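Local coordinates for protein spydx (Streptococcus pyogenes, PDB 2J43) that binds host lung glycogen through a tandem pair of family 41 carbohydrate-binding modules, the portion in this chain, and as a whole protein probably hydrolyses alpha-1,6-glucosidic linkages as a pullulanase, at residues A[106-117]-A[193-204]; A[129-137]-A[158-166]. All blocks are in the same frame, centred on the assembly; numbering follows the deposited sequence.

In the fold
From the N terminus, the chain runs through the strands between residues 4 and 104 before reaching 106-117, which leads into strand 113-119. Strand 128-134 comes next, and its exit at 135-137 meets the end of strand 156-162: contact 2, closing a short loop that holds strand 147-153. The chain then passes through strands 170-176 and 191-193 and returns as strand 201-205 beside strand 113-119, so contact 1 closes a much longer loop with contact 2 wholly within it. Strands 113-119 and 156-162 are neighbours in one sheet, and the salt bridge from Arg115 to Asp160 joins the contacts directly. Their centres lie about 11 Å apart.

Contact 1 (A[106-117]-A[193-204]); sequences YRPLKEGYLRIN and FKELDNHTQVFV. Unlike the reference sequence in segment 106-117: Glu111 (reference Lys).
Tyr106 reaches across to His199 and Gln201, its hydroxyl lying at the centre of a small polar network. Tyr106 OH and His199 ND1 are hydrogen-bonded at 2.8 Å, the hydroxyl lying at the edge of the imidazole, near its plane. The same oxygen takes a weak bond from Gln201 N and shares water 1 with Thr200 OG1. CB of Gln201 packs over one face of the phenol ring, 3.7 Å from its centroid. With chi1 of 55°, Thr200 OG1 is set between its own N and carbonyl carbon, where it also accepts an almost straight bond from Leu109 N (3.0 Å, 173°). Beyond this loop the strands run parallel: Arg115 N bonds Thr200 O, Val202 N bonds Arg115 O, and Val204 N bonds Asn117 O. Val202 O is held twice by one residue, receiving Asn117 N and the side-chain Asn117 ND2, each at 3.0 Å from that oxygen, from opposite faces of its carbonyl plane. ND2 also lies over a face of the Phe203 ring, 3.4 Å from CE1 of Phe203. On the other side of the sheet Leu114 CD2 meets Val202 CG2 at 3.9 Å. Strand 201-205 thus adds a parallel outermost strand to an otherwise antiparallel sheet, pinned beside strand 113-119 by side-chain bonds as well as its ladder; the carbonyl oxygen of the buried Val202 has two donors.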
loop_
_atom_site.group_PDB
_atom_site.type_symbol
_atom_site.label_atom_id
_atom_site.label_comp_id
_atom_site.label_asym_id
_atom_site.label_seq_id
_atom_site.Cartn_x
_atom_site.Cartn_y
_atom_site.Cartn_z
ATOM N N TYR A 106 -0.313 0.262 -1.307
ATOM C CA TYR A 106 0.928 -0.046 -0.573
ATOM C C TYR A 106 1.412 -1.390 -1.118
ATOM O O TYR A 106 0.694 -2.052 -1.866
ATOM C CB TYR A 106 0.634 -0.124 0.936
ATOM C CG TYR A 106 -0.479 -1.094 1.266
ATOM C CD1 TYR A 106 -0.276 -2.477 1.277
ATOM C CD2 TYR A 106 -1.769 -0.627 1.584
ATOM C CE1 TYR A 106 -1.300 -3.359 1.525
ATOM C CE2 TYR A 106 -2.808 -1.513 1.866
ATOM C CZ TYR A 106 -2.565 -2.877 1.863
ATOM O OH TYR A 106 -3.570 -3.773 2.149
ATOM N N ARG A 107 2.644 -1.772 -0.791
ATOM C CA ARG A 107 3.151 -3.047 -1.241
ATOM C C ARG A 107 2.453 -4.220 -0.527
ATOM O O ARG A 107 2.563 -4.323 0.696
ATOM C CB ARG A 107 4.627 -3.126 -0.973
ATOM C CG ARG A 107 5.223 -4.406 -1.465
ATOM C CD ARG A 107 6.677 -4.412 -1.278
ATOM N NE ARG A 107 7.230 -5.653 -1.743
ATOM C CZ ARG A 107 8.527 -5.848 -1.900
ATOM N NH1 ARG A 107 9.405 -4.878 -1.633
ATOM N NH2 ARG A 107 8.948 -7.010 -2.330
ATOM N N PRO A 108 1.763 -5.099 -1.240
ATOM C CA PRO A 108 1.096 -6.236 -0.594
ATOM C C PRO A 108 2.135 -7.166 0.044
ATOM O O PRO A 108 3.197 -7.396 -0.521
ATOM C CB PRO A 108 0.401 -6.942 -1.757
ATOM C CG PRO A 108 0.276 -5.891 -2.798
ATOM C CD PRO A 108 1.463 -5.046 -2.696
ATOM N N LEU A 109 1.847 -7.654 1.229
ATOM C CA LEU A 109 2.786 -8.525 1.895
ATOM C C LEU A 109 2.295 -9.980 1.853
ATOM O O LEU A 109 1.267 -10.277 1.259
ATOM C CB LEU A 109 3.033 -7.998 3.305
ATOM C CG LEU A 109 3.436 -6.509 3.337
ATOM C CD1 LEU A 109 3.578 -6.032 4.779
ATOM C CD2 LEU A 109 4.722 -6.175 2.519
ATOM N N LYS A 110 3.088 -10.867 2.447
ATOM C CA LYS A 110 2.808 -12.295 2.538
ATOM C C LYS A 110 1.401 -12.606 3.079
ATOM O O LYS A 110 0.895 -11.951 3.995
ATOM C CB LYS A 110 3.897 -12.991 3.400
ATOM C CG LYS A 110 4.301 -12.256 4.715
ATOM C CD LYS A 110 5.273 -13.093 5.598
ATOM C CE LYS A 110 6.325 -12.257 6.367
ATOM N NZ LYS A 110 5.797 -11.399 7.488
ATOM N N GLU A 111 0.765 -13.628 2.508
ATOM C CA GLU A 111 -0.558 -14.056 2.968
ATOM C C GLU A 111 -0.471 -14.604 4.387
ATOM O O GLU A 111 0.545 -15.149 4.775
ATOM C CB GLU A 111 -1.136 -15.133 2.030
ATOM C CG GLU A 111 -2.222 -14.589 1.116
ATOM C CD GLU A 111 -2.721 -15.606 0.102
ATOM O OE1 GLU A 111 -3.041 -16.759 0.500
ATOM O OE2 GLU A 111 -2.813 -15.239 -1.094
ATOM N N GLY A 112 -1.531 -14.399 5.156
ATOM C CA GLY A 112 -1.647 -14.916 6.510
ATOM C C GLY A 112 -1.030 -14.033 7.586
ATOM O O GLY A 112 -0.891 -14.438 8.759
ATOM N N TYR A 113 -0.637 -12.830 7.191
ATOM C CA TYR A 113 -0.136 -11.845 8.145
ATOM C C TYR A 113 -0.881 -10.527 7.905
ATOM O O TYR A 113 -1.362 -10.265 6.811
ATOM C CB TYR A 113 1.371 -11.627 7.955
ATOM C CG TYR A 113 2.283 -12.779 8.375
ATOM C CD1 TYR A 113 3.078 -12.669 9.520
ATOM C CD2 TYR A 113 2.399 -13.944 7.601
ATOM C CE1 TYR A 113 3.957 -13.706 9.898
ATOM C CE2 TYR A 113 3.262 -14.994 7.986
ATOM C CZ TYR A 113 4.039 -14.857 9.131
ATOM O OH TYR A 113 4.913 -15.859 9.541
ATOM N N LEU A 114 -1.022 -9.709 8.944
ATOM C CA LEU A 114 -1.487 -8.342 8.790
ATOM C C LEU A 114 -0.343 -7.476 9.330
ATOM O O LEU A 114 0.107 -7.679 10.450
ATOM C CB LEU A 114 -2.766 -8.076 9.588
ATOM C CG LEU A 114 -3.373 -6.683 9.379
ATOM C CD1 LEU A 114 -3.848 -6.479 7.944
ATOM C CD2 LEU A 114 -4.510 -6.275 10.361
ATOM N N ARG A 115 0.171 -6.530 8.539
ATOM C CA ARG A 115 1.035 -5.474 9.090
ATOM C C ARG A 115 0.211 -4.321 9.652
ATOM O O ARG A 115 -0.638 -3.743 8.953
ATOM C CB ARG A 115 1.971 -4.900 8.020
ATOM C CG ARG A 115 2.898 -3.828 8.551
ATOM C CD ARG A 115 4.086 -3.487 7.669
ATOM N NE ARG A 115 4.975 -4.610 7.467
ATOM C CZ ARG A 115 6.082 -4.558 6.713
ATOM N NH1 ARG A 115 6.403 -3.449 6.058
ATOM N NH2 ARG A 115 6.867 -5.632 6.622
ATOM N N ILE A 116 0.492 -3.967 10.911
ATOM C CA ILE A 116 -0.072 -2.798 11.543
ATOM C C ILE A 116 0.986 -1.722 11.549
ATOM O O ILE A 116 2.013 -1.855 12.192
ATOM C CB ILE A 116 -0.521 -3.135 12.968
ATOM C CG1 ILE A 116 -1.631 -4.190 12.914
ATOM C CG2 ILE A 116 -0.914 -1.830 13.697
ATOM C CD1 ILE A 116 -2.059 -4.771 14.287
ATOM N N ASN A 117 0.739 -0.648 10.818
ATOM C CA ASN A 117 1.611 0.503 10.755
ATOM C C ASN A 117 1.074 1.585 11.687
ATOM O O ASN A 117 -0.152 1.851 11.693
ATOM C CB ASN A 117 1.616 1.086 9.324
ATOM C CG ASN A 117 2.171 0.158 8.305
ATOM O OD1 ASN A 117 3.402 0.082 8.151
ATOM N ND2 ASN A 117 1.292 -0.618 7.608
ATOM N N PHE A 193 -10.593 -4.513 12.828
ATOM C CA PHE A 193 -10.448 -4.634 11.373
ATOM C C PHE A 193 -10.925 -5.959 10.878
ATOM O O PHE A 193 -10.532 -6.991 11.348
ATOM C CB PHE A 193 -8.985 -4.409 10.957
ATOM C CG PHE A 193 -8.788 -4.305 9.460
ATOM C CD1 PHE A 193 -9.227 -3.175 8.776
ATOM C CD2 PHE A 193 -8.156 -5.305 8.772
ATOM C CE1 PHE A 193 -9.056 -3.090 7.394
ATOM C CE2 PHE A 193 -7.962 -5.218 7.393
ATOM C CZ PHE A 193 -8.407 -4.105 6.723
ATOM N N LYS A 194 -11.763 -5.937 9.837
ATOM C CA LYS A 194 -12.333 -7.174 9.308
ATOM C C LYS A 194 -12.352 -7.238 7.771
ATOM O O LYS A 194 -13.196 -7.926 7.205
ATOM C CB LYS A 194 -13.772 -7.345 9.847
ATOM C CG LYS A 194 -14.713 -6.189 9.556
ATOM C CD LYS A 194 -16.175 -6.653 9.422
ATOM C CE LYS A 194 -16.868 -6.844 10.750
ATOM N NZ LYS A 194 -18.368 -6.931 10.572
ATOM N N GLU A 195 -11.455 -6.528 7.101
ATOM C CA GLU A 195 -11.312 -6.648 5.643
ATOM C C GLU A 195 -10.021 -7.410 5.292
ATOM O O GLU A 195 -9.239 -6.978 4.456
ATOM C CB GLU A 195 -11.303 -5.248 4.970
ATOM C CG GLU A 195 -12.234 -4.179 5.545
ATOM C CD GLU A 195 -12.226 -2.875 4.732
ATOM O OE1 GLU A 195 -11.160 -2.209 4.556
ATOM O OE2 GLU A 195 -13.312 -2.512 4.240
ATOM N N LEU A 196 -9.775 -8.553 5.931
ATOM C CA LEU A 196 -8.492 -9.254 5.748
ATOM C C LEU A 196 -8.224 -9.875 4.365
ATOM O O LEU A 196 -7.086 -10.246 4.062
ATOM C CB LEU A 196 -8.302 -10.334 6.807
ATOM C CG LEU A 196 -8.353 -9.913 8.277
ATOM C CD1 LEU A 196 -8.413 -11.169 9.168
ATOM C CD2 LEU A 196 -7.168 -9.048 8.666
ATOM N N ASP A 197 -9.249 -10.016 3.536
ATOM C CA ASP A 197 -9.057 -10.641 2.227
ATOM C C ASP A 197 -8.502 -9.655 1.214
ATOM O O ASP A 197 -7.741 -10.052 0.326
ATOM C CB ASP A 197 -10.364 -11.262 1.728
ATOM C CG ASP A 197 -10.742 -12.520 2.490
ATOM O OD1 ASP A 197 -9.947 -12.992 3.337
ATOM O OD2 ASP A 197 -11.817 -13.123 2.299
ATOM N N ASN A 198 -8.844 -8.380 1.357
ATOM C CA ASN A 198 -8.313 -7.341 0.464
ATOM C C ASN A 198 -6.987 -6.722 0.906
ATOM O O ASN A 198 -6.320 -6.024 0.134
ATOM C CB ASN A 198 -9.319 -6.210 0.324
ATOM C CG ASN A 198 -10.619 -6.651 -0.319
ATOM O OD1 ASN A 198 -10.672 -7.657 -1.027
ATOM N ND2 ASN A 198 -11.683 -5.890 -0.067
ATOM N N HIS A 199 -6.607 -6.951 2.158
ATOM C CA HIS A 199 -5.640 -6.065 2.786
ATOM C C HIS A 199 -4.685 -6.781 3.703
ATOM O O HIS A 199 -5.088 -7.516 4.598
ATOM C CB HIS A 199 -6.370 -4.996 3.569
ATOM C CG HIS A 199 -6.986 -3.950 2.701
ATOM N ND1 HIS A 199 -6.237 -2.984 2.052
ATOM C CD2 HIS A 199 -8.271 -3.745 2.338
ATOM C CE1 HIS A 199 -7.050 -2.206 1.350
ATOM N NE2 HIS A 199 -8.291 -2.647 1.510
ATOM N N THR A 200 -3.410 -6.556 3.454
ATOM C CA THR A 200 -2.354 -7.097 4.282
ATOM C C THR A 200 -1.532 -6.018 4.952
ATOM O O THR A 200 -0.675 -6.362 5.767
ATOM C CB THR A 200 -1.307 -7.819 3.356
ATOM O OG1 THR A 200 -0.835 -6.908 2.327
ATOM C CG2 THR A 200 -1.906 -9.010 2.586
ATOM N N GLN A 201 -1.839 -4.746 4.763
ATOM C CA GLN A 201 -1.560 -3.689 5.726
ATOM C C GLN A 201 -2.700 -2.802 6.129
ATOM O O GLN A 201 -3.627 -2.566 5.342
ATOM C CB GLN A 201 -0.471 -2.791 5.062
ATOM C CG GLN A 201 0.767 -3.554 4.544
ATOM C CD GLN A 201 1.983 -2.685 4.242
ATOM O OE1 GLN A 201 2.678 -2.862 3.178
ATOM N NE2 GLN A 201 2.281 -1.787 5.135
ATOM N N VAL A 202 -2.632 -2.324 7.370
ATOM C CA VAL A 202 -3.452 -1.270 7.889
ATOM C C VAL A 202 -2.620 -0.172 8.506
ATOM O O VAL A 202 -1.406 -0.313 8.770
ATOM C CB VAL A 202 -4.533 -1.793 8.861
ATOM C CG1 VAL A 202 -5.460 -2.805 8.168
ATOM C CG2 VAL A 202 -3.914 -2.381 10.103
ATOM N N PHE A 203 -3.266 0.965 8.739
ATOM C CA PHE A 203 -2.586 2.182 9.072
ATOM C C PHE A 203 -3.368 2.893 10.141
ATOM O O PHE A 203 -4.572 3.136 9.991
ATOM C CB PHE A 203 -2.446 3.079 7.832
ATOM C CG PHE A 203 -1.788 2.372 6.699
ATOM C CD1 PHE A 203 -0.453 2.518 6.466
ATOM C CD2 PHE A 203 -2.500 1.493 5.914
ATOM C CE1 PHE A 203 0.170 1.756 5.447
ATOM C CE2 PHE A 203 -1.899 0.772 4.899
ATOM C CZ PHE A 203 -0.553 0.910 4.677
ATOM N N VAL A 204 -2.702 3.155 11.261
ATOM C CA VAL A 204 -3.250 3.966 12.360
ATOM C C VAL A 204 -2.286 5.050 12.745
ATOM O O VAL A 204 -1.092 4.991 12.422
ATOM C CB VAL A 204 -3.648 3.115 13.620
ATOM C CG1 VAL A 204 -4.928 2.293 13.345
ATOM C CG2 VAL A 204 -2.532 2.262 14.051
HETATM O O HOH W 1 -2.618 -6.280 0.368
HETATM O O HOH W 2 -4.274 -9.982 5.892
#

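Contact 2 (A[129-137]-A[158-166]); sequences AVWTFKDVK and YVDVPLKEG
Lys164 is tied to the opposite segment by its backbone N, which gives an almost straight bond to Asp135 O (3.0 Å, 176°), although the donor stands above the carbonyl plane, 40° out of it. In the conformer described, one of two deposited for Lys164, the side chain folds back over Val136. CB lies 3.8 Å from Asp135 O, CG lies beside both Val136 O and Lys137 CA, and CD stays near Val136 O. Bends at chi3 and chi4 then curl the chain around that oxygen: CE of Lys164 comes to 3.2 Å from Val136 O. Provisionally, NZ of Lys164 donates a hydrogen bond to Val136 O at 2.9 Å, tilted 30° from the carbonyl plane. A second backbone bond runs from Lys137 N to Pro162 O, so Val136 and Leu163 are joined by a single bridge with one bond on each side. The Lys137 side chain crosses the proline ring at about a right angle, its CD touching Pro162 CB.

Val136, in the turn after strand 128-134, packs its CG1 on Val161 CG1 at 3.8 Å. The strands themselves face each other where Val130 CG2 touches Val159 CG1 at 3.8 Å. Leu147 of strand 147-153 adjoins Thr132, Val159 and Val161, while Phe172 and Ile174 pack on Val130. Asp135 turns its carboxylate to the backbone of Asn168 and Glu169. Two strands separated by a third in the sheet order, yet touching through valines and bridged at their exits, are consistent with a strongly curled sheet closing around an apolar core, as in the beta-sandwich fold of family 41 carbohydrate-binding modules.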
loop_
_atom_site.group_PDB
_atom_site.type_symbol
_atom_site.label_atom_id
_atom_site.label_comp_id
_atom_site.label_asym_id
_atom_site.label_seq_id
_atom_site.Cartn_x
_atom_site.Cartn_y
_atom_site.Cartn_z
ATOM N N ALA A 129 3.818 -0.275 22.123
ATOM C CA ALA A 129 3.605 -1.684 21.781
ATOM C C ALA A 129 2.213 -1.853 21.238
ATOM O O ALA A 129 1.354 -0.998 21.460
ATOM C CB ALA A 129 3.752 -2.563 23.013
ATOM N N VAL A 130 1.977 -2.984 20.616
ATOM C CA VAL A 130 0.665 -3.304 20.040
ATOM C C VAL A 130 0.083 -4.483 20.811
ATOM O O VAL A 130 0.677 -5.545 20.867
ATOM C CB VAL A 130 0.745 -3.675 18.544
ATOM C CG1 VAL A 130 -0.719 -3.794 17.997
ATOM C CG2 VAL A 130 1.554 -2.639 17.791
ATOM N N TRP A 131 -1.100 -4.282 21.390
ATOM C CA TRP A 131 -1.892 -5.335 22.003
ATOM C C TRP A 131 -2.799 -5.934 20.912
ATOM O O TRP A 131 -3.405 -5.193 20.183
ATOM C CB TRP A 131 -2.763 -4.735 23.097
ATOM C CG TRP A 131 -3.452 -5.753 23.920
ATOM C CD1 TRP A 131 -4.783 -6.107 23.857
ATOM C CD2 TRP A 131 -2.881 -6.564 24.968
ATOM N NE1 TRP A 131 -5.068 -7.092 24.780
ATOM C CE2 TRP A 131 -3.919 -7.399 25.468
ATOM C CE3 TRP A 131 -1.600 -6.705 25.511
ATOM C CZ2 TRP A 131 -3.695 -8.339 26.471
ATOM C CZ3 TRP A 131 -1.398 -7.644 26.511
ATOM C CH2 TRP A 131 -2.427 -8.445 26.967
ATOM N N THR A 132 -2.823 -7.252 20.787
ATOM C CA THR A 132 -3.598 -7.934 19.742
ATOM C C THR A 132 -4.531 -8.991 20.320
ATOM O O THR A 132 -4.215 -9.663 21.317
ATOM C CB THR A 132 -2.663 -8.644 18.714
ATOM O OG1 THR A 132 -1.896 -9.652 19.383
ATOM C CG2 THR A 132 -1.618 -7.674 18.160
ATOM N N PHE A 133 -5.674 -9.133 19.661
ATOM C CA PHE A 133 -6.697 -10.092 20.072
ATOM C C PHE A 133 -7.654 -10.366 18.915
ATOM O O PHE A 133 -7.499 -9.838 17.794
ATOM C CB PHE A 133 -7.447 -9.591 21.330
ATOM C CG PHE A 133 -8.129 -8.246 21.190
ATOM C CD1 PHE A 133 -9.515 -8.166 21.076
ATOM C CD2 PHE A 133 -7.413 -7.050 21.241
ATOM C CE1 PHE A 133 -10.163 -6.958 21.017
ATOM C CE2 PHE A 133 -8.067 -5.841 21.177
ATOM C CZ PHE A 133 -9.452 -5.797 21.079
ATOM N N LYS A 134 -8.646 -11.187 19.198
ATOM C CA LYS A 134 -9.497 -11.779 18.182
ATOM C C LYS A 134 -8.683 -12.727 17.318
ATOM O O LYS A 134 -7.909 -13.500 17.848
ATOM C CB LYS A 134 -10.366 -10.745 17.447
ATOM C CG LYS A 134 -11.041 -9.785 18.389
ATOM C CD LYS A 134 -11.996 -8.832 17.682
ATOM C CE LYS A 134 -13.403 -9.397 17.663
ATOM N NZ LYS A 134 -14.438 -8.313 17.760
ATOM N N ASP A 135 -8.811 -12.692 15.996
ATOM C CA ASP A 135 -8.318 -13.803 15.181
ATOM C C ASP A 135 -6.836 -13.717 14.787
ATOM O O ASP A 135 -6.437 -14.038 13.685
ATOM C CB ASP A 135 -9.190 -14.009 13.917
ATOM C CG ASP A 135 -10.697 -14.055 14.207
ATOM O OD1 ASP A 135 -11.096 -14.373 15.353
ATOM O OD2 ASP A 135 -11.555 -13.723 13.330
ATOM N N VAL A 136 -5.990 -13.358 15.734
ATOM C CA VAL A 136 -4.561 -13.469 15.558
ATOM C C VAL A 136 -4.090 -14.835 16.051
ATOM O O VAL A 136 -4.729 -15.438 16.912
ATOM C CB VAL A 136 -3.807 -12.306 16.318
ATOM C CG1 VAL A 136 -4.287 -10.989 15.808
ATOM C CG2 VAL A 136 -4.052 -12.345 17.802
ATOM N N LYS A 137 -2.968 -15.294 15.523
ATOM C CA LYS A 137 -2.387 -16.597 15.895
ATOM C C LYS A 137 -2.114 -16.708 17.389
ATOM O O LYS A 137 -2.477 -17.689 18.051
ATOM C CB LYS A 137 -1.064 -16.796 15.143
ATOM C CG LYS A 137 -0.568 -18.247 15.057
ATOM C CD LYS A 137 0.440 -18.445 13.895
ATOM C CE LYS A 137 0.578 -19.918 13.499
ATOM N NZ LYS A 137 0.745 -20.802 14.707
ATOM N N TYR A 158 6.066 -0.290 12.624
ATOM C CA TYR A 158 5.151 -1.362 12.293
ATOM C C TYR A 158 5.462 -2.677 12.971
ATOM O O TYR A 158 6.570 -2.902 13.470
ATOM C CB TYR A 158 5.081 -1.578 10.765
ATOM C CG TYR A 158 6.330 -2.152 10.141
ATOM C CD1 TYR A 158 6.558 -3.502 10.139
ATOM C CD2 TYR A 158 7.292 -1.329 9.591
ATOM C CE1 TYR A 158 7.718 -4.034 9.574
ATOM C CE2 TYR A 158 8.482 -1.860 9.000
ATOM C CZ TYR A 158 8.659 -3.199 9.004
ATOM O OH TYR A 158 9.785 -3.772 8.458
ATOM N N VAL A 159 4.464 -3.548 12.994
ATOM C CA VAL A 159 4.667 -4.931 13.361
ATOM C C VAL A 159 3.878 -5.837 12.415
ATOM O O VAL A 159 2.775 -5.477 11.978
ATOM C CB VAL A 159 4.275 -5.182 14.819
ATOM C CG1 VAL A 159 2.835 -4.878 15.062
ATOM C CG2 VAL A 159 4.734 -6.642 15.222
ATOM N N ASP A 160 4.451 -6.993 12.107
ATOM C CA ASP A 160 3.810 -8.008 11.285
ATOM C C ASP A 160 3.192 -9.051 12.214
ATOM O O ASP A 160 3.891 -9.701 13.027
ATOM C CB ASP A 160 4.814 -8.672 10.330
ATOM C CG ASP A 160 5.230 -7.767 9.217
ATOM O OD1 ASP A 160 4.350 -7.043 8.718
ATOM O OD2 ASP A 160 6.402 -7.694 8.799
ATOM N N VAL A 161 1.896 -9.207 12.098
ATOM C CA VAL A 161 1.113 -10.058 12.985
ATOM C C VAL A 161 0.581 -11.316 12.273
ATOM O O VAL A 161 -0.297 -11.215 11.413
ATOM C CB VAL A 161 -0.074 -9.302 13.554
ATOM C CG1 VAL A 161 -0.837 -10.152 14.589
ATOM C CG2 VAL A 161 0.369 -7.956 14.157
ATOM N N PRO A 162 1.012 -12.499 12.693
ATOM C CA PRO A 162 0.421 -13.724 12.117
ATOM C C PRO A 162 -1.036 -13.888 12.499
ATOM O O PRO A 162 -1.362 -13.689 13.658
ATOM C CB PRO A 162 1.252 -14.865 12.727
ATOM C CG PRO A 162 2.372 -14.250 13.480
ATOM C CD PRO A 162 2.016 -12.796 13.731
ATOM N N LEU A 163 -1.877 -14.256 11.541
ATOM C CA LEU A 163 -3.309 -14.435 11.720
ATOM C C LEU A 163 -3.634 -15.951 11.857
ATOM O O LEU A 163 -2.866 -16.803 11.424
ATOM C CB LEU A 163 -4.075 -13.862 10.511
ATOM C CG LEU A 163 -3.821 -12.415 10.059
ATOM C CD1 LEU A 163 -4.579 -12.084 8.791
ATOM C CD2 LEU A 163 -4.295 -11.512 11.147
ATOM N N LYS A 164 -4.754 -16.251 12.500
ATOM C CA LYS A 164 -5.200 -17.635 12.576
ATOM C C LYS A 164 -5.711 -18.068 11.196
ATOM O O LYS A 164 -6.113 -17.231 10.373
ATOM C CB LYS A 164 -6.272 -17.815 13.660
ATOM C CG LYS A 164 -5.743 -18.460 14.930
ATOM C CD LYS A 164 -6.856 -18.705 15.965
ATOM C CE LYS A 164 -6.520 -18.107 17.343
ATOM N NZ LYS A 164 -7.201 -16.801 17.581
ATOM N N GLU A 165 -5.635 -19.384 10.937
ATOM C CA GLU A 165 -6.271 -20.011 9.769
ATOM C C GLU A 165 -7.716 -19.573 9.832
ATOM O O GLU A 165 -8.323 -19.636 10.896
ATOM C CB GLU A 165 -6.194 -21.565 9.854
ATOM C CG GLU A 165 -7.053 -22.361 8.850
ATOM C CD GLU A 165 -8.456 -22.829 9.352
ATOM O OE1 GLU A 165 -8.668 -23.132 10.576
ATOM O OE2 GLU A 165 -9.375 -22.943 8.482
ATOM N N GLY A 166 -8.257 -19.108 8.712
ATOM C CA GLY A 166 -9.644 -18.689 8.643
ATOM C C GLY A 166 -9.990 -17.405 9.355
ATOM O O GLY A 166 -11.146 -17.190 9.734
#